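Side-chain contacts in probable mannosyltransferase KTR4 (Saccharomyces cerevisiae, PDB 5A07), which belongs to a yeast family of GT-A-fold glycosyltransferases and binds guanosine-5'-diphosphate together with a manganese ion: residues Q124-E129 and Y227-E232; F246-K251 and H372-I377. All blocks are in the same frame, centred on the assembly; numbering follows the deposited sequence.

How the contacts relate
Both contacts pack a helix against strands of the same central mixed sheet, and their centres lie 14 Å apart. Contact 1 closes before contact 2 opens along the chain, yet strand 227-230 of the first touches helix 245-251 of the second. Phe246, whose CB points away from residues 372-377, turns to this strand: its CD1 lies 3.5 Å from Tyr227 CB. At the far end of the tyrosine, Tyr227 OH and Asn250 OD1 probably share a hydrogen bond at 3.1 Å. Only contact 1 leads into the ligand pocket, through Glu232, which binds manganese; the manganese is 11.3 Å from Leu231 CD2, so the apolar packing stands behind the metal site.

Contact 1 of 2, residues Q124-E129 and Y227-E232. With MN (manganese (II) ion), chain G; GDP (guanosine-5'-diphosphate), chain F.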
ATOM      1  N   GLN B 124      -8.012   7.471 -17.183  1.00 16.93           N
ATOM      2  CA  GLN B 124      -7.518   7.597 -18.557  1.00 16.53           C
ATOM      3  C   GLN B 124      -6.047   7.143 -18.676  1.00 16.51           C
ATOM      4  O   GLN B 124      -5.642   6.473 -19.634  1.00 17.52           O
ATOM      5  CB  GLN B 124      -7.662   9.062 -19.031  1.00 17.82           C
ATOM      6  CG  GLN B 124      -9.134   9.376 -19.331  1.00 18.58           C
ATOM      7  CD  GLN B 124      -9.353  10.812 -19.743  1.00 19.83           C
ATOM      8  OE1 GLN B 124      -8.685  11.663 -19.220  1.00 18.00           O
ATOM      9  NE2 GLN B 124     -10.364  11.075 -20.552  1.00 16.03           N
ATOM     10  N   GLN B 125      -5.267   7.515 -17.728  1.00 16.86           N
ATOM     11  CA  GLN B 125      -3.907   7.033 -17.681  1.00 20.57           C
ATOM     12  C   GLN B 125      -3.756   5.542 -17.440  1.00 17.54           C
ATOM     13  O   GLN B 125      -2.878   4.872 -18.072  1.00 17.02           O
ATOM     14  CB  GLN B 125      -3.162   7.842 -16.633  1.00 21.96           C
ATOM     15  CG  GLN B 125      -3.015   9.243 -17.217  1.00 22.11           C
ATOM     16  CD  GLN B 125      -2.242  10.041 -16.314  1.00 24.36           C
ATOM     17  OE1 GLN B 125      -2.836  10.737 -15.500  1.00 36.03           O
ATOM     18  NE2 GLN B 125      -0.985   9.778 -16.247  1.00 20.72           N
ATOM     19  N   LEU B 126      -4.588   4.982 -16.569  1.00 17.14           N
ATOM     20  CA  LEU B 126      -4.517   3.525 -16.310  1.00 15.79           C
ATOM     21  C   LEU B 126      -4.981   2.791 -17.566  1.00 18.18           C
ATOM     22  O   LEU B 126      -4.433   1.724 -17.917  1.00 17.04           O
ATOM     23  CB  LEU B 126      -5.408   3.125 -15.125  1.00 16.30           C
ATOM     24  CG  LEU B 126      -5.508   1.640 -14.835  1.00 17.41           C
ATOM     25  CD1 LEU B 126      -4.162   1.147 -14.469  1.00 16.56           C
ATOM     26  CD2 LEU B 126      -6.528   1.452 -13.701  1.00 20.39           C
ATOM     27  N   GLU B 127      -5.988   3.316 -18.252  1.00 16.09           N
ATOM     28  CA  GLU B 127      -6.452   2.657 -19.497  1.00 17.70           C
ATOM     29  C   GLU B 127      -5.315   2.690 -20.572  1.00 17.13           C
ATOM     30  O   GLU B 127      -5.003   1.680 -21.222  1.00 18.79           O
ATOM     31  CB  GLU B 127      -7.678   3.375 -20.046  1.00 17.09           C
ATOM     32  CG  GLU B 127      -8.985   3.030 -19.332  1.00 16.54           C
ATOM     33  CD  GLU B 127      -9.522   1.646 -19.681  1.00 19.25           C
ATOM     34  OE1 GLU B 127      -9.500   1.308 -20.889  1.00 20.02           O
ATOM     35  OE2 GLU B 127     -10.007   0.906 -18.784  1.00 19.16           O
ATOM     36  N   GLU B 128      -4.745   3.860 -20.737  1.00 17.48           N
ATOM     37  CA  GLU B 128      -3.740   4.075 -21.784  1.00 20.15           C
ATOM     38  C   GLU B 128      -2.495   3.208 -21.527  1.00 21.11           C
ATOM     39  O   GLU B 128      -1.936   2.645 -22.448  1.00 18.52           O
ATOM     40  CB  GLU B 128      -3.352   5.538 -21.836  1.00 23.17           C
ATOM     41  CG  GLU B 128      -2.231   5.941 -22.836  1.00 32.22           C
ATOM     42  CD  GLU B 128      -2.497   5.447 -24.274  1.00 33.07           C
ATOM     43  OE1 GLU B 128      -3.669   5.207 -24.654  1.00 41.22           O
ATOM     44  OE2 GLU B 128      -1.545   5.190 -25.030  1.00 43.97           O
ATOM     45  N   GLU B 129      -2.059   3.077 -20.279  1.00 20.94           N
ATOM     46  CA  GLU B 129      -0.828   2.368 -20.013  1.00 20.60           C
ATOM     47  C   GLU B 129      -1.050   0.878 -19.781  1.00 21.60           C
ATOM     48  O   GLU B 129      -0.100   0.114 -19.807  1.00 21.63           O
ATOM     49  CB  GLU B 129      -0.124   2.950 -18.774  1.00 21.39           C
ATOM     50  CG  GLU B 129       0.239   4.439 -18.891  1.00 24.00           C
ATOM     51  CD  GLU B 129       1.051   4.839 -20.175  1.00 26.08           C
ATOM     52  OE1 GLU B 129       1.782   4.005 -20.730  1.00 24.73           O
ATOM     53  OE2 GLU B 129       0.877   6.006 -20.676  1.00 27.74           O
ATOM     54  N   TYR B 227      -9.003 -10.203  -6.517  1.00 18.72           N
ATOM     55  CA  TYR B 227      -7.940  -9.170  -6.609  1.00 17.52           C
ATOM     56  C   TYR B 227      -8.548  -7.812  -6.784  1.00 19.70           C
ATOM     57  O   TYR B 227      -9.564  -7.695  -7.510  1.00 17.14           O
ATOM     58  CB  TYR B 227      -7.083  -9.420  -7.803  1.00 17.82           C
ATOM     59  CG  TYR B 227      -6.238 -10.650  -7.725  1.00 17.79           C
ATOM     60  CD1 TYR B 227      -5.096 -10.691  -6.914  1.00 18.43           C
ATOM     61  CD2 TYR B 227      -6.602 -11.801  -8.388  1.00 18.24           C
ATOM     62  CE1 TYR B 227      -4.328 -11.809  -6.819  1.00 19.04           C
ATOM     63  CE2 TYR B 227      -5.810 -12.933  -8.294  1.00 21.01           C
ATOM     64  CZ  TYR B 227      -4.663 -12.938  -7.526  1.00 20.55           C
ATOM     65  OH  TYR B 227      -3.871 -14.106  -7.404  1.00 23.00           O
ATOM     66  N   VAL B 228      -7.876  -6.796  -6.225  1.00 18.00           N
ATOM     67  CA  VAL B 228      -8.243  -5.418  -6.500  1.00 18.21           C
ATOM     68  C   VAL B 228      -6.963  -4.714  -6.896  1.00 18.58           C
ATOM     69  O   VAL B 228      -5.869  -5.026  -6.377  1.00 15.79           O
ATOM     70  CB  VAL B 228      -8.931  -4.643  -5.348  1.00 21.86           C
ATOM     71  CG1 VAL B 228     -10.277  -5.288  -4.888  1.00 20.26           C
ATOM     72  CG2 VAL B 228      -8.032  -4.494  -4.209  1.00 24.96           C
ATOM     73  N   TRP B 229      -7.099  -3.781  -7.831  1.00 15.45           N
ATOM     74  CA  TRP B 229      -6.124  -2.768  -8.086  1.00 14.19           C
ATOM     75  C   TRP B 229      -6.770  -1.494  -7.540  1.00 14.78           C
ATOM     76  O   TRP B 229      -7.692  -0.949  -8.168  1.00 15.53           O
ATOM     77  CB  TRP B 229      -5.882  -2.722  -9.600  1.00 15.72           C
ATOM     78  CG  TRP B 229      -4.839  -1.757 -10.077  1.00 15.47           C
ATOM     79  CD1 TRP B 229      -4.579  -0.511  -9.578  1.00 15.93           C
ATOM     80  CD2 TRP B 229      -3.969  -1.945 -11.196  1.00 15.89           C
ATOM     81  NE1 TRP B 229      -3.530   0.092 -10.304  1.00 16.96           N
ATOM     82  CE2 TRP B 229      -3.144  -0.776 -11.298  1.00 17.14           C
ATOM     83  CE3 TRP B 229      -3.802  -2.974 -12.122  1.00 15.33           C
ATOM     84  CZ2 TRP B 229      -2.181  -0.642 -12.294  1.00 16.87           C
ATOM     85  CZ3 TRP B 229      -2.805  -2.880 -13.052  1.00 16.52           C
ATOM     86  CH2 TRP B 229      -1.991  -1.706 -13.131  1.00 16.27           C
ATOM     87  N   ARG B 230      -6.248  -0.952  -6.459  1.00 14.37           N
ATOM     88  CA  ARG B 230      -6.665   0.330  -5.927  1.00 15.82           C
ATOM     89  C   ARG B 230      -6.161   1.513  -6.747  1.00 16.97           C
ATOM     90  O   ARG B 230      -4.954   1.663  -6.936  1.00 16.35           O
ATOM     91  CB  ARG B 230      -6.217   0.484  -4.493  1.00 16.27           C
ATOM     92  CG  ARG B 230      -6.578   1.815  -3.836  1.00 16.87           C
ATOM     93  CD  ARG B 230      -6.271   1.636  -2.383  1.00 18.01           C
ATOM     94  NE  ARG B 230      -6.242   2.874  -1.671  1.00 18.28           N
ATOM     95  CZ  ARG B 230      -5.987   2.950  -0.386  1.00 19.49           C
ATOM     96  NH1 ARG B 230      -5.791   1.862   0.342  1.00 18.52           N
ATOM     97  NH2 ARG B 230      -5.957   4.119   0.194  1.00 21.82           N
ATOM     98  N   LEU B 231      -7.103   2.382  -7.143  1.00 15.90           N
ATOM     99  CA  LEU B 231      -6.859   3.588  -7.907  1.00 16.92           C
ATOM    100  C   LEU B 231      -7.398   4.799  -7.146  1.00 19.10           C
ATOM    101  O   LEU B 231      -8.517   4.769  -6.616  1.00 18.46           O
ATOM    102  CB  LEU B 231      -7.595   3.488  -9.230  1.00 16.97           C
ATOM    103  CG  LEU B 231      -7.291   4.603 -10.196  1.00 17.29           C
ATOM    104  CD1 LEU B 231      -5.849   4.560 -10.693  1.00 17.46           C
ATOM    105  CD2 LEU B 231      -8.244   4.446 -11.368  1.00 18.66           C
ATOM    106  N   GLU B 232      -6.587   5.849  -7.025  1.00 18.00           N
ATOM    107  CA  GLU B 232      -7.012   7.080  -6.361  1.00 17.58           C
ATOM    108  C   GLU B 232      -7.047   8.231  -7.374  1.00 17.88           C
ATOM    109  O   GLU B 232      -6.462   8.137  -8.456  1.00 15.30           O
ATOM    110  CB  GLU B 232      -6.051   7.487  -5.249  1.00 17.81           C
ATOM    111  CG  GLU B 232      -6.096   6.540  -4.075  1.00 17.73           C
ATOM    112  CD  GLU B 232      -5.697   7.139  -2.739  1.00 18.83           C
ATOM    113  OE1 GLU B 232      -5.166   8.278  -2.670  1.00 18.08           O
ATOM    114  OE2 GLU B 232      -5.721   6.348  -1.776  1.00 20.34           O
TER
HETATM  115 MN    MN G 501      -4.810  10.412  -2.447  1.00 23.60          MN
HETATM  116  PB  GDP F 500      -4.444  10.841   0.908  1.00 27.33           P
HETATM  117  O1B GDP F 500      -4.110  12.284   0.965  1.00 30.18           O
HETATM  118  O2B GDP F 500      -4.192  10.032   2.045  1.00 28.25           O
HETATM  119  O3B GDP F 500      -4.082  10.239  -0.396  1.00 25.14           O
HETATM  120  O3A GDP F 500      -6.059  10.919   1.043  1.00 30.82           O
HETATM  121  PA  GDP F 500      -7.213  11.018  -0.040  1.00 25.03           P
HETATM  122  O1A GDP F 500      -8.132  12.139   0.184  1.00 24.59           O
HETATM  123  O2A GDP F 500      -6.805  10.850  -1.445  1.00 20.30           O
HETATM  124  O5' GDP F 500      -8.058   9.746   0.360  1.00 20.94           O
HETATM  125  C5' GDP F 500      -7.812   8.369   0.045  1.00 23.38           C
HETATM  126  C4' GDP F 500      -8.855   7.770  -0.883  1.00 23.06           C
HETATM  127  O4' GDP F 500     -10.105   7.774  -0.183  1.00 22.81           O
HETATM  128  C3' GDP F 500      -9.063   8.526  -2.184  1.00 20.10           C
HETATM  129  O3' GDP F 500      -9.477   7.584  -3.204  1.00 19.28           O
HETATM  130  C2' GDP F 500     -10.189   9.508  -1.823  1.00 21.51           C
HETATM  131  O2' GDP F 500     -10.978   9.856  -2.953  1.00 18.73           O
HETATM  132  C1' GDP F 500     -10.988   8.663  -0.895  1.00 21.88           C
HETATM  133  N9  GDP F 500     -11.697   9.424   0.161  1.00 24.90           N
HETATM  134  C8  GDP F 500     -11.181  10.182   1.162  1.00 25.97           C
HETATM  135  N7  GDP F 500     -12.220  10.656   1.962  1.00 25.71           N
HETATM  136  C5  GDP F 500     -13.382  10.155   1.442  1.00 23.84           C
HETATM  137  C6  GDP F 500     -14.806  10.260   1.814  1.00 23.27           C
HETATM  138  O6  GDP F 500     -15.028  10.968   2.848  1.00 25.31           O
HETATM  139  N1  GDP F 500     -15.701   9.634   1.039  1.00 23.38           N
HETATM  140  C2  GDP F 500     -15.340   8.923  -0.095  1.00 21.74           C
HETATM  141  N2  GDP F 500     -16.282   8.334  -0.823  1.00 21.88           N
HETATM  142  N3  GDP F 500     -14.033   8.800  -0.483  1.00 18.74           N
HETATM  143  C4  GDP F 500     -13.056   9.335   0.271  1.00 21.22           C
HETATM  144  O   HOH W   1      -4.426  12.747  -2.301  1.00 23.26           O
HETATM  145  O   HOH W   2      -5.804  11.026  -4.534  1.00 17.31           O
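Leu126 meets Trp229 and Leu231 in a buried, wholly apolar helix-to-strand contact, where helix 116-131 lies on the sheet of the GT-A-type fold. One leucine carries the helix side, and its two methyls divide the work. Leu126 CD1 lies 3.4 Å from Trp229 CZ2 and over one face of the indole, displaced toward the rim. The methyl stands 3.9 Å from the centroid of the six-membered ring and 29° off its normal, a CH-pi contact. Leu126 CD2 meets Leu231 CD2 methyl to methyl at 4.2 Å. With CG anti to the backbone N (chi1 175°), the leucine reaches from the helix toward the strand, where its two methyls part. Trp229 and Leu231 suit their places because alternate residues of an extended chain face the same way, and a broad indole and a branched aliphatic chain present two apolar surfaces to the one leucine. Phe237 of strand 236-237 touches all three side chains, and Ile107 of strand 105-110 adds to the packing on the two leucines.

The intervening and following residues are polar. Arg230 NH2 forms a salt bridge with Glu232 OE2 at 3.0 Å, the partner lying close to the guanidinium plane, while its NH1 pairs with Asp354 and Glu322. The other carboxylate oxygen, Glu232 OE1, binds manganese at 2.2 Å. Guanosine-5'-diphosphate contributes O3B and O2A, two waters add a ligand each, and His381 NE2 completes six. This role of Glu232 is consistent with that of the acidic metal-binding motif of many GT-A enzymes. The chemistry implies a division of labour along one short segment: dispersion forces seat it on the helix, while a carboxylate gripped by arginine through one oxygen offers the other to the metal.

Contact 2 of 2, residues F246-K251 and H372-I377; sequences FQFMNK and HWFRDI
Phe248, His372 and Phe374 form an aromatic cluster, joined by Met249, that packs helix 245-251 against the end of strand 371-373 and the turn beyond it, at the central mixed sheet of this GT-A-clan protein. Two ring pairs cross the contact. Phe248 presents its edge to the face of His372 in a T-shaped (edge-to-face) pair, with centroids 4.8 Å apart and planes at 60°. CE2 of Phe248 stands over the centre of the imidazole, and CZ comes 3.6 Å from His372 CE1. The phenylalanine reaches across because its CG is anti to the backbone N (chi1 166°), which sends the ring off the helix toward the strand. An oblique approach brings Phe248 CD2 to 3.9 Å from Phe374 CZ. Within the second segment, His372 CD2 lies 3.3 Å above the plane of the Phe374 ring, over its centre, so that the imidazole is packed by both phenylalanines. Histidine suits this spot by combining a flat face for packing with a polar end: its NE2 is hydrogen-bonded to Tyr434 OH.

Backbone geometry places Phe374. It is the centre of an inverse gamma turn and opens a type I beta turn that ends at Ile377, whose N bonds to Phe374 O at 3.1 Å. The chain therefore bends just after the strand, and the ring end of the Phe374 side chain approaches the helix. Ile323 of strand 322-325 touches both Met249 and Phe374.

The sulfur makes a Met-aromatic contact. The flexible thioether chain bends at chi2 and chi3, bringing sulfur to the ring edge rather than above it: Met249 SD lies near the plane of the Phe374 ring, 3.7 Å from its CZ.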
ATOM      1  N   PHE B 246      -2.970  -9.064 -12.719  1.00 16.45           N
ATOM      2  CA  PHE B 246      -3.610 -10.043 -11.805  1.00 18.60           C
ATOM      3  C   PHE B 246      -3.174 -11.471 -12.087  1.00 19.07           C
ATOM      4  O   PHE B 246      -2.927 -12.246 -11.151  1.00 21.25           O
ATOM      5  CB  PHE B 246      -5.133  -9.941 -11.838  1.00 18.23           C
ATOM      6  CG  PHE B 246      -5.700  -8.614 -11.453  1.00 18.48           C
ATOM      7  CD1 PHE B 246      -5.237  -7.914 -10.384  1.00 18.46           C
ATOM      8  CD2 PHE B 246      -6.807  -8.118 -12.097  1.00 23.04           C
ATOM      9  CE1 PHE B 246      -5.827  -6.743  -9.983  1.00 18.60           C
ATOM     10  CE2 PHE B 246      -7.381  -6.904 -11.704  1.00 22.44           C
ATOM     11  CZ  PHE B 246      -6.877  -6.225 -10.634  1.00 20.71           C
ATOM     12  N   GLN B 247      -3.064 -11.834 -13.330  1.00 20.34           N
ATOM     13  CA  GLN B 247      -2.609 -13.216 -13.669  1.00 20.38           C
ATOM     14  C   GLN B 247      -1.146 -13.409 -13.287  1.00 21.86           C
ATOM     15  O   GLN B 247      -0.779 -14.502 -12.910  1.00 19.98           O
ATOM     16  CB  GLN B 247      -2.839 -13.585 -15.171  1.00 19.35           C
ATOM     17  CG  GLN B 247      -4.310 -13.612 -15.566  1.00 21.30           C
ATOM     18  CD  GLN B 247      -5.110 -14.785 -14.987  1.00 23.39           C
ATOM     19  OE1 GLN B 247      -4.840 -15.245 -13.917  1.00 28.47           O
ATOM     20  NE2 GLN B 247      -6.109 -15.253 -15.735  1.00 23.83           N
ATOM     21  N   PHE B 248      -0.302 -12.366 -13.413  1.00 17.69           N
ATOM     22  CA  PHE B 248       1.042 -12.447 -12.927  1.00 18.06           C
ATOM     23  C   PHE B 248       1.076 -12.729 -11.443  1.00 18.15           C
ATOM     24  O   PHE B 248       1.813 -13.613 -10.958  1.00 19.81           O
ATOM     25  CB  PHE B 248       1.825 -11.176 -13.259  1.00 18.68           C
ATOM     26  CG  PHE B 248       3.091 -11.054 -12.510  1.00 18.47           C
ATOM     27  CD1 PHE B 248       4.237 -11.665 -12.970  1.00 19.10           C
ATOM     28  CD2 PHE B 248       3.135 -10.345 -11.298  1.00 18.20           C
ATOM     29  CE1 PHE B 248       5.431 -11.624 -12.250  1.00 19.97           C
ATOM     30  CE2 PHE B 248       4.335 -10.252 -10.576  1.00 18.70           C
ATOM     31  CZ  PHE B 248       5.482 -10.915 -11.038  1.00 20.24           C
ATOM     32  N   MET B 249       0.222 -12.049 -10.702  1.00 18.72           N
ATOM     33  CA  MET B 249       0.166 -12.248  -9.232  1.00 18.91           C
ATOM     34  C   MET B 249      -0.217 -13.704  -8.914  1.00 20.95           C
ATOM     35  O   MET B 249       0.365 -14.362  -8.035  1.00 19.86           O
ATOM     36  CB  MET B 249      -0.884 -11.349  -8.560  1.00 19.73           C
ATOM     37  CG  MET B 249      -0.809  -9.848  -8.747  1.00 23.77           C
ATOM     38  SD  MET B 249       0.627  -9.219  -7.994  1.00 27.48           S
ATOM     39  CE  MET B 249       0.051  -9.125  -6.272  1.00 23.90           C
ATOM     40  N   ASN B 250      -1.247 -14.153  -9.570  1.00 20.72           N
ATOM     41  CA  ASN B 250      -1.770 -15.474  -9.318  1.00 26.43           C
ATOM     42  C   ASN B 250      -0.752 -16.552  -9.699  1.00 26.35           C
ATOM     43  O   ASN B 250      -0.460 -17.461  -8.903  1.00 26.50           O
ATOM     44  CB  ASN B 250      -3.048 -15.685 -10.132  1.00 27.99           C
ATOM     45  CG  ASN B 250      -3.782 -16.901  -9.681  1.00 34.71           C
ATOM     46  OD1 ASN B 250      -4.387 -16.918  -8.640  1.00 32.68           O
ATOM     47  ND2 ASN B 250      -3.626 -17.955 -10.421  1.00 42.50           N
ATOM     48  N   LYS B 251      -0.212 -16.469 -10.916  1.00 23.72           N
ATOM     49  CA  LYS B 251       0.719 -17.445 -11.379  1.00 25.30           C
ATOM     50  C   LYS B 251       2.032 -17.476 -10.586  1.00 28.25           C
ATOM     51  O   LYS B 251       2.679 -18.495 -10.560  1.00 26.76           O
ATOM     52  CB  LYS B 251       1.005 -17.251 -12.870  1.00 31.21           C
ATOM     53  CG  LYS B 251       1.569 -18.451 -13.540  1.00 47.07           C
ATOM     54  CD  LYS B 251       0.574 -19.628 -13.644  1.00 51.74           C
ATOM     55  CE  LYS B 251       1.290 -20.962 -13.898  1.00 59.53           C
ATOM     56  NZ  LYS B 251       2.064 -20.904 -15.169  1.00 65.17           N
ATOM     57  N   HIS B 372       5.343  -8.258  -3.852  1.00 15.27           N
ATOM     58  CA  HIS B 372       6.041  -7.949  -5.081  1.00 14.94           C
ATOM     59  C   HIS B 372       6.193  -6.432  -5.211  1.00 15.59           C
ATOM     60  O   HIS B 372       5.163  -5.712  -5.222  1.00 16.13           O
ATOM     61  CB  HIS B 372       5.299  -8.494  -6.275  1.00 16.55           C
ATOM     62  CG  HIS B 372       5.947  -8.236  -7.588  1.00 16.52           C
ATOM     63  ND1 HIS B 372       7.060  -8.931  -8.015  1.00 18.84           N
ATOM     64  CD2 HIS B 372       5.663  -7.353  -8.570  1.00 16.61           C
ATOM     65  CE1 HIS B 372       7.449  -8.474  -9.192  1.00 18.78           C
ATOM     66  NE2 HIS B 372       6.604  -7.526  -9.568  1.00 17.88           N
ATOM     67  N   TRP B 373       7.407  -5.986  -5.535  1.00 15.44           N
ATOM     68  CA  TRP B 373       7.676  -4.594  -5.908  1.00 15.24           C
ATOM     69  C   TRP B 373       7.590  -4.422  -7.432  1.00 15.58           C
ATOM     70  O   TRP B 373       8.437  -4.931  -8.187  1.00 15.66           O
ATOM     71  CB  TRP B 373       9.058  -4.145  -5.407  1.00 15.30           C
ATOM     72  CG  TRP B 373       9.421  -2.741  -5.741  1.00 15.72           C
ATOM     73  CD1 TRP B 373       8.578  -1.710  -5.847  1.00 16.27           C
ATOM     74  CD2 TRP B 373      10.709  -2.209  -5.894  1.00 15.38           C
ATOM     75  NE1 TRP B 373       9.238  -0.558  -6.151  1.00 16.13           N
ATOM     76  CE2 TRP B 373      10.564  -0.845  -6.203  1.00 16.75           C
ATOM     77  CE3 TRP B 373      12.000  -2.753  -5.836  1.00 15.16           C
ATOM     78  CZ2 TRP B 373      11.641  -0.011  -6.403  1.00 15.93           C
ATOM     79  CZ3 TRP B 373      13.056  -1.943  -6.052  1.00 17.37           C
ATOM     80  CH2 TRP B 373      12.881  -0.574  -6.320  1.00 20.30           C
ATOM     81  N   PHE B 374       6.550  -3.698  -7.882  1.00 14.59           N
ATOM     82  CA  PHE B 374       6.272  -3.526  -9.300  1.00 14.51           C
ATOM     83  C   PHE B 374       7.160  -2.417  -9.837  1.00 15.31           C
ATOM     84  O   PHE B 374       6.712  -1.281 -10.106  1.00 15.99           O
ATOM     85  CB  PHE B 374       4.782  -3.194  -9.545  1.00 14.31           C
ATOM     86  CG  PHE B 374       3.930  -4.406  -9.712  1.00 14.26           C
ATOM     87  CD1 PHE B 374       4.040  -5.182 -10.844  1.00 13.98           C
ATOM     88  CD2 PHE B 374       3.025  -4.795  -8.700  1.00 15.35           C
ATOM     89  CE1 PHE B 374       3.265  -6.346 -10.978  1.00 17.59           C
ATOM     90  CE2 PHE B 374       2.270  -5.929  -8.859  1.00 15.57           C
ATOM     91  CZ  PHE B 374       2.385  -6.720  -9.991  1.00 17.43           C
ATOM     92  N   ARG B 375       8.434  -2.744 -10.017  1.00 15.14           N
ATOM     93  CA  ARG B 375       9.419  -1.762 -10.460  1.00 15.95           C
ATOM     94  C   ARG B 375       9.007  -1.136 -11.791  1.00 15.82           C
ATOM     95  O   ARG B 375       9.300   0.048 -12.045  1.00 16.21           O
ATOM     96  CB  ARG B 375      10.823  -2.406 -10.574  1.00 14.60           C
ATOM     97  CG  ARG B 375      11.418  -2.762  -9.210  1.00 15.13           C
ATOM     98  CD  ARG B 375      12.671  -3.603  -9.390  1.00 15.08           C
ATOM     99  NE  ARG B 375      13.807  -2.816  -9.931  1.00 15.25           N
ATOM    100  CZ  ARG B 375      14.987  -3.337 -10.251  1.00 16.80           C
ATOM    101  NH1 ARG B 375      15.238  -4.655 -10.046  1.00 16.76           N
ATOM    102  NH2 ARG B 375      15.923  -2.571 -10.768  1.00 16.12           N
ATOM    103  N   ASP B 376       8.362  -1.917 -12.628  1.00 15.17           N
ATOM    104  CA  ASP B 376       8.039  -1.510 -13.976  1.00 15.76           C
ATOM    105  C   ASP B 376       6.840  -0.569 -14.054  1.00 14.95           C
ATOM    106  O   ASP B 376       6.614   0.009 -15.153  1.00 18.12           O
ATOM    107  CB  ASP B 376       7.813  -2.731 -14.933  1.00 16.72           C
ATOM    108  CG  ASP B 376       6.779  -3.765 -14.387  1.00 18.08           C
ATOM    109  OD1 ASP B 376       6.527  -3.872 -13.120  1.00 15.91           O
ATOM    110  OD2 ASP B 376       6.219  -4.542 -15.202  1.00 19.84           O
ATOM    111  N   ILE B 377       6.057  -0.459 -12.971  1.00 14.65           N
ATOM    112  CA  ILE B 377       4.848   0.388 -12.992  1.00 14.98           C
ATOM    113  C   ILE B 377       5.279   1.800 -12.622  1.00 14.46           C
ATOM    114  O   ILE B 377       5.399   2.163 -11.454  1.00 16.05           O
ATOM    115  CB  ILE B 377       3.681  -0.158 -12.160  1.00 14.87           C
ATOM    116  CG1 ILE B 377       3.304  -1.523 -12.695  1.00 15.77           C
ATOM    117  CG2 ILE B 377       2.550   0.874 -12.258  1.00 15.23           C
ATOM    118  CD1 ILE B 377       2.135  -2.154 -11.973  1.00 19.04           C
TER